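Local atomic coordinates of erythrocyte membrane protein 1 (Plasmodium falciparum, PDB entry 6S8T), a protein that probably binds a host cell surface receptor, the portion in this entry being a DBLbeta domain that recognises ICAM-1 and so serves cytoadhesion of infected erythrocytes. Residues Ser121-Leu126 / Gly143-Ala148; Arg194-Trp199 / Leu248-Trp253; Phe186-Asp191 / Arg294-Val299; Asn87-Ile92 / Pro112-His117. All coordinates share one frame; numbering follows the deposited sequence.

Contact 1. Residues Ser121-Leu126 / Gly143-Ala148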
# COMPACT_ATOMS: atom_id res chain seq x y z
N SER A 121 -10.12 3.26 13.13
CA SER A 121 -10.71 2.85 14.40
C SER A 121 -12.21 3.10 14.44
O SER A 121 -12.95 2.33 15.06
CB SER A 121 -10.01 3.57 15.55
OG SER A 121 -10.52 3.14 16.80
N ASN A 122 -12.68 4.17 13.79
CA ASN A 122 -14.12 4.40 13.72
C ASN A 122 -14.82 3.29 12.96
O ASN A 122 -15.92 2.86 13.33
CB ASN A 122 -14.41 5.76 13.08
CG ASN A 122 -13.92 5.85 11.64
OD1 ASN A 122 -12.81 5.42 11.33
ND2 ASN A 122 -14.74 6.41 10.76
N LEU A 123 -14.19 2.78 11.90
CA LEU A 123 -14.79 1.70 11.13
C LEU A 123 -14.75 0.38 11.89
O LEU A 123 -15.63 -0.47 11.71
CB LEU A 123 -14.08 1.56 9.78
CG LEU A 123 -14.18 2.75 8.83
CD1 LEU A 123 -13.29 2.53 7.61
CD2 LEU A 123 -15.63 2.97 8.40
N GLU A 124 -13.74 0.19 12.74
CA GLU A 124 -13.62 -1.04 13.50
C GLU A 124 -14.66 -1.15 14.61
O GLU A 124 -14.99 -2.27 15.02
CB GLU A 124 -12.22 -1.15 14.10
CG GLU A 124 -11.10 -1.30 13.08
CD GLU A 124 -9.72 -0.98 13.66
OE1 GLU A 124 -9.00 -0.15 13.07
OE2 GLU A 124 -9.37 -1.56 14.71
N ASN A 125 -15.19 -0.03 15.09
CA ASN A 125 -16.14 -0.00 16.20
C ASN A 125 -17.47 0.60 15.78
O ASN A 125 -18.06 1.42 16.49
CB ASN A 125 -15.55 0.77 17.38
CG ASN A 125 -14.27 0.15 17.90
OD1 ASN A 125 -14.29 -0.82 18.66
ND2 ASN A 125 -13.14 0.71 17.50
N LEU A 126 -17.97 0.20 14.61
CA LEU A 126 -19.26 0.69 14.14
C LEU A 126 -20.40 0.05 14.92
O LEU A 126 -20.31 -1.09 15.39
CB LEU A 126 -19.43 0.40 12.65
CG LEU A 126 -18.69 1.28 11.64
CD1 LEU A 126 -18.99 0.82 10.22
CD2 LEU A 126 -19.07 2.75 11.82
N GLY A 143 -20.15 8.64 5.07
CA GLY A 143 -19.67 9.60 6.06
C GLY A 143 -18.51 9.07 6.87
O GLY A 143 -17.51 9.77 7.08
N ASP A 144 -18.61 7.82 7.33
CA ASP A 144 -17.53 7.24 8.13
C ASP A 144 -16.31 6.91 7.27
O ASP A 144 -15.18 6.95 7.77
CB ASP A 144 -18.03 6.01 8.88
CG ASP A 144 -18.45 6.33 10.31
OD1 ASP A 144 -17.67 6.98 11.03
OD2 ASP A 144 -19.57 5.94 10.70
N VAL A 145 -16.52 6.57 6.00
CA VAL A 145 -15.38 6.32 5.11
C VAL A 145 -14.65 7.62 4.81
O VAL A 145 -13.42 7.66 4.75
CB VAL A 145 -15.85 5.61 3.83
CG1 VAL A 145 -14.71 5.52 2.82
CG2 VAL A 145 -16.38 4.22 4.16
N GLN A 146 -15.40 8.71 4.61
CA GLN A 146 -14.77 10.00 4.36
C GLN A 146 -14.09 10.55 5.60
O GLN A 146 -13.05 11.21 5.50
CB GLN A 146 -15.80 11.00 3.83
CG GLN A 146 -16.25 10.74 2.40
CD GLN A 146 -17.24 11.78 1.91
OE1 GLN A 146 -18.33 11.93 2.47
NE2 GLN A 146 -16.87 12.50 0.86
N LEU A 147 -14.65 10.28 6.79
CA LEU A 147 -13.99 10.70 8.02
C LEU A 147 -12.67 9.97 8.21
O LEU A 147 -11.66 10.59 8.58
CB LEU A 147 -14.90 10.48 9.22
CG LEU A 147 -14.30 10.83 10.58
CD1 LEU A 147 -14.09 12.33 10.71
CD2 LEU A 147 -15.18 10.31 11.71
N ALA A 148 -12.65 8.66 7.96
CA ALA A 148 -11.41 7.90 8.09
C ALA A 148 -10.38 8.34 7.06
O ALA A 148 -9.19 8.46 7.38
CB ALA A 148 -11.69 6.41 7.97

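Contact 2. Residues Arg194-Trp199 / Leu248-Trp253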
# COMPACT_ATOMS: atom_id res chain seq x y z
N ARG A 194 -13.94 -3.22 -0.21
CA ARG A 194 -14.32 -4.27 -1.16
C ARG A 194 -13.98 -5.67 -0.66
O ARG A 194 -14.48 -6.64 -1.24
CB ARG A 194 -13.64 -4.04 -2.51
CG ARG A 194 -14.20 -2.86 -3.31
CD ARG A 194 -13.35 -2.56 -4.55
NE ARG A 194 -12.00 -2.14 -4.20
CZ ARG A 194 -11.12 -1.60 -5.05
NH1 ARG A 194 -11.46 -1.40 -6.32
NH2 ARG A 194 -9.91 -1.25 -4.62
N GLY A 195 -13.17 -5.81 0.39
CA GLY A 195 -12.81 -7.12 0.90
C GLY A 195 -11.59 -7.75 0.27
O GLY A 195 -11.39 -8.96 0.42
N ARG A 196 -10.75 -6.97 -0.42
CA ARG A 196 -9.53 -7.48 -1.03
C ARG A 196 -8.30 -7.39 -0.12
O ARG A 196 -7.27 -8.00 -0.44
CB ARG A 196 -9.24 -6.72 -2.34
CG ARG A 196 -10.36 -6.80 -3.37
CD ARG A 196 -10.12 -5.87 -4.56
NE ARG A 196 -11.17 -6.00 -5.57
CZ ARG A 196 -11.13 -5.46 -6.78
NH1 ARG A 196 -12.14 -5.65 -7.62
NH2 ARG A 196 -10.08 -4.74 -7.16
N ASP A 197 -8.38 -6.65 0.99
CA ASP A 197 -7.20 -6.37 1.80
C ASP A 197 -6.62 -7.65 2.40
O ASP A 197 -7.35 -8.54 2.84
CB ASP A 197 -7.56 -5.37 2.91
CG ASP A 197 -6.38 -5.08 3.83
OD1 ASP A 197 -5.50 -4.28 3.43
OD2 ASP A 197 -6.35 -5.64 4.94
N LEU A 198 -5.28 -7.73 2.45
CA LEU A 198 -4.58 -8.96 2.81
C LEU A 198 -4.22 -9.07 4.29
O LEU A 198 -3.74 -10.13 4.71
CB LEU A 198 -3.30 -9.10 1.98
CG LEU A 198 -3.50 -9.26 0.47
CD1 LEU A 198 -2.16 -9.18 -0.23
CD2 LEU A 198 -4.20 -10.57 0.16
N TRP A 199 -4.41 -8.02 5.09
CA TRP A 199 -4.01 -8.07 6.50
C TRP A 199 -5.09 -8.80 7.30
O TRP A 199 -6.21 -8.30 7.44
CB TRP A 199 -3.78 -6.67 7.05
CG TRP A 199 -3.16 -6.68 8.43
CD1 TRP A 199 -2.48 -7.70 9.01
CD2 TRP A 199 -3.18 -5.61 9.39
NE1 TRP A 199 -2.06 -7.35 10.27
CE2 TRP A 199 -2.48 -6.07 10.53
CE3 TRP A 199 -3.72 -4.32 9.40
CZ2 TRP A 199 -2.31 -5.28 11.67
CZ3 TRP A 199 -3.54 -3.54 10.53
CH2 TRP A 199 -2.84 -4.02 11.65
N LEU A 248 -21.61 -6.14 -5.14
CA LEU A 248 -22.25 -4.96 -4.56
C LEU A 248 -21.23 -4.02 -3.93
O LEU A 248 -21.41 -2.79 -3.97
CB LEU A 248 -23.29 -5.38 -3.53
CG LEU A 248 -24.16 -4.28 -2.93
CD1 LEU A 248 -25.06 -3.66 -3.99
CD2 LEU A 248 -24.99 -4.81 -1.77
N ARG A 249 -20.16 -4.56 -3.35
CA ARG A 249 -19.15 -3.72 -2.74
C ARG A 249 -18.21 -3.11 -3.77
O ARG A 249 -17.73 -1.98 -3.58
CB ARG A 249 -18.36 -4.52 -1.70
CG ARG A 249 -19.23 -5.01 -0.55
CD ARG A 249 -18.58 -6.15 0.21
NE ARG A 249 -17.44 -5.72 1.01
CZ ARG A 249 -16.82 -6.49 1.90
NH1 ARG A 249 -17.22 -7.73 2.09
NH2 ARG A 249 -15.79 -6.01 2.60
N GLU A 250 -17.94 -3.82 -4.87
CA GLU A 250 -17.18 -3.24 -5.97
C GLU A 250 -17.92 -2.07 -6.60
O GLU A 250 -17.32 -1.03 -6.91
CB GLU A 250 -16.87 -4.30 -7.03
CG GLU A 250 -15.78 -5.30 -6.65
CD GLU A 250 -15.67 -6.47 -7.62
OE1 GLU A 250 -16.54 -6.61 -8.51
OE2 GLU A 250 -14.71 -7.26 -7.49
N ASP A 251 -19.24 -2.22 -6.79
CA ASP A 251 -20.03 -1.16 -7.42
C ASP A 251 -20.16 0.06 -6.51
O ASP A 251 -20.08 1.20 -6.98
CB ASP A 251 -21.40 -1.70 -7.81
CG ASP A 251 -21.33 -2.77 -8.90
OD1 ASP A 251 -20.22 -3.04 -9.41
OD2 ASP A 251 -22.39 -3.33 -9.26
N TRP A 252 -20.37 -0.16 -5.21
CA TRP A 252 -20.44 0.96 -4.27
C TRP A 252 -19.14 1.76 -4.29
O TRP A 252 -19.16 2.99 -4.23
CB TRP A 252 -20.75 0.47 -2.86
CG TRP A 252 -20.98 1.59 -1.87
CD1 TRP A 252 -22.18 2.14 -1.52
CD2 TRP A 252 -19.99 2.29 -1.11
NE1 TRP A 252 -22.00 3.13 -0.59
CE2 TRP A 252 -20.66 3.24 -0.32
CE3 TRP A 252 -18.59 2.20 -1.01
CZ2 TRP A 252 -19.98 4.10 0.55
CZ3 TRP A 252 -17.93 3.05 -0.15
CH2 TRP A 252 -18.62 3.99 0.62
N TRP A 253 -18.00 1.07 -4.37
CA TRP A 253 -16.73 1.79 -4.45
C TRP A 253 -16.63 2.60 -5.73
O TRP A 253 -16.21 3.76 -5.70
CB TRP A 253 -15.56 0.80 -4.34
CG TRP A 253 -14.22 1.48 -4.38
CD1 TRP A 253 -13.32 1.44 -5.40
CD2 TRP A 253 -13.65 2.32 -3.36
NE1 TRP A 253 -12.21 2.20 -5.08
CE2 TRP A 253 -12.39 2.74 -3.83
CE3 TRP A 253 -14.08 2.74 -2.10
CZ2 TRP A 253 -11.56 3.57 -3.09
CZ3 TRP A 253 -13.25 3.57 -1.36
CH2 TRP A 253 -12.00 3.97 -1.85
O HOH W 1 -14.16 -1.36 -7.68
O HOH W 2 -13.55 -7.72 -4.96

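Contact 3. Residues Phe186-Asp191 / Arg294-Val299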
# COMPACT_ATOMS: atom_id res chain seq x y z
N PHE A 186 -5.31 5.64 0.22
CA PHE A 186 -6.56 5.65 -0.54
C PHE A 186 -6.81 4.29 -1.19
O PHE A 186 -7.95 3.82 -1.24
CB PHE A 186 -6.51 6.76 -1.60
CG PHE A 186 -7.57 6.66 -2.67
CD1 PHE A 186 -8.88 7.02 -2.41
CD2 PHE A 186 -7.25 6.21 -3.94
CE1 PHE A 186 -9.86 6.94 -3.40
CE2 PHE A 186 -8.21 6.12 -4.94
CZ PHE A 186 -9.52 6.49 -4.66
N ALA A 187 -5.75 3.64 -1.68
CA ALA A 187 -5.92 2.35 -2.33
C ALA A 187 -6.20 1.25 -1.31
O ALA A 187 -7.03 0.37 -1.56
CB ALA A 187 -4.69 2.01 -3.17
N ASP A 188 -5.52 1.29 -0.16
CA ASP A 188 -5.77 0.31 0.89
C ASP A 188 -7.20 0.41 1.40
O ASP A 188 -7.84 -0.62 1.67
CB ASP A 188 -4.79 0.52 2.05
CG ASP A 188 -3.40 -0.01 1.75
OD1 ASP A 188 -3.22 -0.70 0.71
OD2 ASP A 188 -2.47 0.26 2.54
N LEU A 189 -7.73 1.63 1.54
CA LEU A 189 -9.09 1.79 2.05
C LEU A 189 -10.12 1.22 1.09
O LEU A 189 -11.11 0.62 1.51
CB LEU A 189 -9.36 3.27 2.34
CG LEU A 189 -10.68 3.65 3.03
CD1 LEU A 189 -10.88 2.86 4.31
CD2 LEU A 189 -10.73 5.15 3.31
N GLY A 190 -9.90 1.40 -0.22
CA GLY A 190 -10.77 0.77 -1.19
C GLY A 190 -10.74 -0.75 -1.11
O GLY A 190 -11.77 -1.41 -1.26
N ASP A 191 -9.56 -1.32 -0.85
CA ASP A 191 -9.47 -2.77 -0.71
C ASP A 191 -10.09 -3.26 0.59
O ASP A 191 -10.58 -4.39 0.65
CB ASP A 191 -8.01 -3.22 -0.83
CG ASP A 191 -7.54 -3.26 -2.28
OD1 ASP A 191 -8.38 -3.03 -3.18
OD2 ASP A 191 -6.34 -3.51 -2.52
N ARG A 294 -0.86 -6.61 -3.49
CA ARG A 294 0.43 -7.28 -3.29
C ARG A 294 1.54 -6.59 -4.09
O ARG A 294 2.71 -6.62 -3.67
CB ARG A 294 0.33 -8.75 -3.68
CG ARG A 294 1.56 -9.58 -3.29
CD ARG A 294 1.43 -11.04 -3.74
NE ARG A 294 0.28 -11.71 -3.13
CZ ARG A 294 0.31 -12.33 -1.95
NH1 ARG A 294 1.43 -12.34 -1.23
NH2 ARG A 294 -0.78 -12.91 -1.48
N LEU A 295 1.21 -5.97 -5.22
CA LEU A 295 2.22 -5.25 -5.98
C LEU A 295 2.47 -3.86 -5.42
O LEU A 295 3.61 -3.37 -5.46
CB LEU A 295 1.82 -5.16 -7.45
CG LEU A 295 1.71 -6.50 -8.20
CD1 LEU A 295 1.10 -6.32 -9.58
CD2 LEU A 295 3.07 -7.18 -8.30
N ARG A 296 1.44 -3.20 -4.88
CA ARG A 296 1.64 -1.89 -4.26
C ARG A 296 2.56 -2.00 -3.06
O ARG A 296 3.51 -1.22 -2.92
CB ARG A 296 0.29 -1.28 -3.86
CG ARG A 296 -0.72 -1.16 -5.00
CD ARG A 296 -1.90 -0.26 -4.63
NE ARG A 296 -2.48 -0.56 -3.32
CZ ARG A 296 -3.58 -1.28 -3.12
NH1 ARG A 296 -4.02 -1.49 -1.88
NH2 ARG A 296 -4.24 -1.80 -4.14
N TRP A 297 2.32 -2.99 -2.20
CA TRP A 297 3.14 -3.15 -1.00
C TRP A 297 4.58 -3.50 -1.34
O TRP A 297 5.50 -3.08 -0.63
CB TRP A 297 2.52 -4.22 -0.09
CG TRP A 297 1.23 -3.80 0.57
CD1 TRP A 297 0.60 -2.59 0.43
CD2 TRP A 297 0.44 -4.57 1.47
NE1 TRP A 297 -0.54 -2.58 1.20
CE2 TRP A 297 -0.66 -3.78 1.85
CE3 TRP A 297 0.56 -5.86 2.00
CZ2 TRP A 297 -1.64 -4.23 2.73
CZ3 TRP A 297 -0.42 -6.31 2.87
CH2 TRP A 297 -1.50 -5.50 3.23
N MET A 298 4.80 -4.25 -2.43
CA MET A 298 6.17 -4.56 -2.86
C MET A 298 6.91 -3.31 -3.28
O MET A 298 8.08 -3.12 -2.91
CB MET A 298 6.14 -5.59 -4.00
CG MET A 298 7.50 -5.90 -4.61
SD MET A 298 7.46 -7.07 -6.00
CE MET A 298 6.87 -6.03 -7.33
N VAL A 299 6.27 -2.44 -4.07
CA VAL A 299 6.89 -1.17 -4.45
C VAL A 299 7.18 -0.33 -3.21
O VAL A 299 8.22 0.33 -3.12
CB VAL A 299 6.01 -0.42 -5.46
CG1 VAL A 299 6.60 0.96 -5.78
CG2 VAL A 299 5.82 -1.23 -6.74
O HOH W 3 -1.21 0.50 -1.15

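Contact 4. Residues Asn87-Ile92 / Pro112-His117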
# COMPACT_ATOMS: atom_id res chain seq x y z
N ASN A 87 5.23 5.27 17.84
CA ASN A 87 5.73 6.20 16.83
C ASN A 87 6.73 5.50 15.90
O ASN A 87 7.89 5.88 15.78
CB ASN A 87 6.35 7.44 17.47
CG ASN A 87 5.33 8.29 18.19
OD1 ASN A 87 4.67 9.13 17.58
ND2 ASN A 87 5.19 8.07 19.50
N GLU A 88 6.24 4.46 15.23
CA GLU A 88 7.03 3.70 14.27
C GLU A 88 6.54 3.83 12.84
O GLU A 88 7.19 3.31 11.94
CB GLU A 88 7.06 2.21 14.65
CG GLU A 88 7.73 1.92 15.97
CD GLU A 88 7.66 0.45 16.33
OE1 GLU A 88 6.82 -0.26 15.74
OE2 GLU A 88 8.46 0.01 17.19
N ARG A 89 5.43 4.54 12.61
CA ARG A 89 4.71 4.42 11.34
C ARG A 89 5.57 4.86 10.16
O ARG A 89 5.55 4.22 9.10
CB ARG A 89 3.41 5.22 11.39
CG ARG A 89 2.52 5.00 10.17
CD ARG A 89 1.19 5.73 10.28
NE ARG A 89 0.30 5.36 9.19
CZ ARG A 89 -0.90 5.90 8.97
NH1 ARG A 89 -1.63 5.50 7.93
NH2 ARG A 89 -1.37 6.85 9.77
N PHE A 90 6.31 5.96 10.31
CA PHE A 90 7.13 6.46 9.21
C PHE A 90 8.57 6.66 9.64
O PHE A 90 9.27 7.54 9.13
CB PHE A 90 6.54 7.75 8.64
CG PHE A 90 5.22 7.56 7.94
CD1 PHE A 90 5.16 6.94 6.70
CD2 PHE A 90 4.04 8.01 8.52
CE1 PHE A 90 3.95 6.76 6.06
CE2 PHE A 90 2.83 7.83 7.88
CZ PHE A 90 2.78 7.21 6.65
N LYS A 91 9.05 5.84 10.57
CA LYS A 91 10.44 5.87 11.00
C LYS A 91 11.28 4.99 10.10
O LYS A 91 10.91 3.84 9.81
CB LYS A 91 10.56 5.42 12.46
CG LYS A 91 11.97 5.56 13.02
CD LYS A 91 12.02 5.17 14.49
CE LYS A 91 13.44 5.26 15.02
NZ LYS A 91 13.53 4.85 16.44
N ILE A 92 12.42 5.52 9.65
CA ILE A 92 13.33 4.77 8.79
C ILE A 92 13.92 3.61 9.58
O ILE A 92 14.42 3.78 10.70
CB ILE A 92 14.43 5.69 8.25
CG1 ILE A 92 13.86 6.67 7.23
CG2 ILE A 92 15.57 4.88 7.63
CD1 ILE A 92 14.88 7.65 6.68
N PRO A 112 3.01 -3.26 5.44
CA PRO A 112 3.68 -1.95 5.56
C PRO A 112 3.34 -1.29 6.88
O PRO A 112 2.19 -1.35 7.33
CB PRO A 112 3.12 -1.15 4.38
CG PRO A 112 2.52 -2.19 3.44
CD PRO A 112 2.06 -3.31 4.32
N PRO A 113 4.32 -0.66 7.54
CA PRO A 113 4.01 0.07 8.78
C PRO A 113 2.94 1.13 8.60
O PRO A 113 2.15 1.36 9.53
CB PRO A 113 5.36 0.70 9.16
CG PRO A 113 6.38 -0.22 8.57
CD PRO A 113 5.77 -0.73 7.28
N ARG A 114 2.89 1.79 7.44
CA ARG A 114 1.81 2.74 7.18
C ARG A 114 0.45 2.06 7.25
O ARG A 114 -0.50 2.59 7.84
CB ARG A 114 2.00 3.39 5.81
CG ARG A 114 0.83 4.24 5.35
CD ARG A 114 0.87 4.46 3.85
NE ARG A 114 0.99 3.19 3.14
CZ ARG A 114 -0.03 2.37 2.89
NH1 ARG A 114 0.17 1.23 2.24
NH2 ARG A 114 -1.26 2.70 3.28
N ARG A 115 0.34 0.86 6.67
CA ARG A 115 -0.93 0.12 6.68
C ARG A 115 -1.28 -0.37 8.07
O ARG A 115 -2.44 -0.29 8.49
CB ARG A 115 -0.85 -1.05 5.70
CG ARG A 115 -1.98 -2.08 5.84
CD ARG A 115 -3.30 -1.52 5.33
NE ARG A 115 -4.42 -2.45 5.54
CZ ARG A 115 -5.20 -2.44 6.62
NH1 ARG A 115 -4.98 -1.57 7.59
NH2 ARG A 115 -6.19 -3.32 6.73
N GLN A 116 -0.29 -0.89 8.81
CA GLN A 116 -0.56 -1.46 10.12
C GLN A 116 -1.14 -0.43 11.08
O GLN A 116 -2.01 -0.75 11.90
CB GLN A 116 0.72 -2.07 10.70
CG GLN A 116 0.57 -2.61 12.11
CD GLN A 116 1.80 -3.34 12.58
OE1 GLN A 116 2.48 -4.00 11.79
NE2 GLN A 116 2.11 -3.22 13.87
N HIS A 117 -0.68 0.82 11.00
CA HIS A 117 -1.14 1.88 11.89
C HIS A 117 -2.12 2.83 11.20
O HIS A 117 -2.19 4.02 11.54
CB HIS A 117 0.05 2.65 12.45
CG HIS A 117 1.07 1.77 13.11
ND1 HIS A 117 0.79 1.03 14.23
CD2 HIS A 117 2.36 1.51 12.79
CE1 HIS A 117 1.87 0.35 14.59
NE2 HIS A 117 2.84 0.63 13.73
O HOH W 4 5.36 -0.62 13.18
O HOH W 5 -1.09 6.50 12.61

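Contact 1. Residues Ser121-Leu126 / Gly143-Ala148
With chi1 at 62°, Asn122 tucks CG between its own backbone N and carbonyl carbon, and from there the amide reaches the first turn of residues Gly143-Ala148. Its ND2 grips Asp144 twice: one bond goes to the backbone O at 3.1 Å from ND2, the other to OD1 at 3.0 Å from ND2. Both acceptors lie close to the amide plane, which fixes the rotation of the amide. Asp144 OD1 is met on its anti side, tilted well out of the carboxylate plane, and the Asp144 carboxylate is turned 57° from the amide. Ala148 N, the helical donor, comes to Asp144 O from the face opposite Asn122 ND2. The other amide atom, Asn122 OD1, rests 3.7 Å from Ala148 CB and is buried with no hydrogen-bond partner in the model. Leucines flank this polar pair: Leu123 CD2 lies 3.9 Å from Asp144 CB, and Leu126 CD2 packs on Asp144 OD2. The carboxylate is held further by Ser68 OG at OD1 and by Asn69 N at OD2. The short helix 121-124 is thereby fastened to the side of helix 137-163, while Leu123 and Leu126 also touch helix 202-221, and Leu123 and Val145 meet Leu189 of helix 172-194.

Contact 2. Residues Arg194-Trp199 / Leu248-Trp253
Arg194 lays its guanidinium over one face of the Trp253 indole, with NH1 3.5 Å from CD1 of that ring. The contact is an off-centre cation-pi interaction: Arg194 CZ stands 4.2 Å from the centroid of the five-membered ring of Trp253, and the two planes are inclined by 39°. A bend at chi3 (-64°) folds the Arg194 chain back over the tryptophan, after CG has passed 3.6 Å from Arg249 O. The charged end is fixed from the arginine's own helix, by Asp191 through NH2 and by Gly190 O through NE, and a water joins NH1 to Glu250 O. Trp253 NE1 gives its hydrogen to Asp289. Arg196 runs out extended and forms a salt bridge to Glu250, its NH1 3.0 Å from OE2. The carboxylate oxygen lies in the guanidinium plane, whereas the arginine nitrogen approaches from above the carboxylate, the two groups standing perpendicular. A second water bridges Arg196 NE and Glu250 OE2, so the same oxygen is held directly and through solvent. On the other side of the backbone, Arg249 lays one face of its guanidinium against the Arg194 carbonyl. Its NE and NH2 bond to Ile193 O and Gln208 OE1, while NH2 and Gly195 N, both donors, come close without a hydrogen bond. Gly195, with positive phi, is the C-prime residue of a Schellman motif, in which Arg196 N bonds to Asp191 O and Gly195 N to Ile192 O. The arrangement is thus a Schellman-terminated helix, 172-194, whose end docks against helix 246-268 within the helical Duffy-binding-like domain.

Contact 3. Residues Phe186-Asp191 / Arg294-Val299
Arg296 reaches from helix 293-319 to the aspartates of residues Phe186-Asp191, its CB directed toward helix 172-194. A bend at chi3 (-48°) turns the chain beyond CG; CD then passes 3.9 Å from Ala187 CB, and the same methyl lies under one face of the guanidinium, 3.4 Å from NE. NE itself donates to a water that also binds Asp188 OD1. At the end, Arg296 NH1 meets Asp188 OD1 at 2.8 Å, nearly in line with the carboxylate C-O bond. NH1 and NH2 together hold Asp191 OD2, NH1 at 3.1 Å and NH2 at 3.2 Å, both from the same face of that carboxylate. NH2 has a further acceptor in Ile291 O. Beside the arginine, Trp297 NE1 donates to the syn side of Asp188 OD1 at 3.3 Å, somewhat out of the carboxylate plane, the indole perpendicular to the carboxylate, and Gln293 also bonds this oxygen. Asp188 OD2 pairs with Arg114, and Asp191 OD1 with Arg194, so the buried negative charges are probably well compensated. This is a buried salt-bridge network between near-antiparallel helices, the axes of segments 186-191 and 294-299 approaching to 11.5 Å with N-to-C directions 152° apart, inside the helical Duffy-binding-like domain.

Contact 4. Residues Asn87-Ile92 / Pro112-His117
Arg89 lies across the end of the short helix 113-116 and carries most of the polar contacts. Its NE and NH1 both point to Arg114 O, at 3.2 Å from NE and 3.1 Å from NH1, but both bonds are bent and weak. His117 O sits over the centre of the guanidinium face, 3.4 Å from CZ, and does not bond directly to NH2. Instead a water accepts weakly from Arg89 NH2 and donates to His117 O. A second water links Glu88 OE1 to His117 NE2, lying at the edge of the imidazole in its plane.

Van der Waals contacts run alongside. The Arg89 chain, stretched with CG anti to the backbone N (chi1 -173°), passes the histidine with CD 3.9 Å from His117 CB. Phe90 CZ meets Arg114 CG at 3.8 Å, and Pro113 CB rests 3.5 Å from Arg89 O.

Charge is handled mostly outside the pair. Arg89 NH1 forms a salt bridge with Asp152 of helix 137-163, whereas Arg114 turns its guanidinium to Glu300 and Asp188. These acids probably offset the like charges of the two guanidinium groups, Arg89 NH1 and Arg114 NH2 being 5.4 Å apart. With helix-end carbonyls at and above the Arg89 guanidinium, the chemistry suggests mainly electrostatic attraction to the helix terminus, supplemented by solvent and weak hydrogen bonds, tying the loop of residues Asn87-Ile92 to it.

Overall arrangement
Helix 172-194 joins contacts 2 and 3: their centres are 12 Å apart, and Trp253 CZ2 packs 3.5 Å from Gly190 CA. Along the chain, contact 2 is nested within the loop that contact 3 closes. Contact 4 meets contact 3 through the salt bridge from Arg114 NH2 to Asp188 OD2, at 2.8 Å, and contact 2 through the one from Arg115 NH2 to Asp197 OD2, at 2.9 Å. Contact 1 joins by packing: to contact 3, centres 19 Å apart, with Leu123 CD1 4.1 Å from Leu189 CD1, and to contact 2, centres 15 Å apart, with Val145 CG2 4.2 Å from Trp252 CH2. The centre of contact 3 lies about 3 Å from the centre of the chain's coordinates.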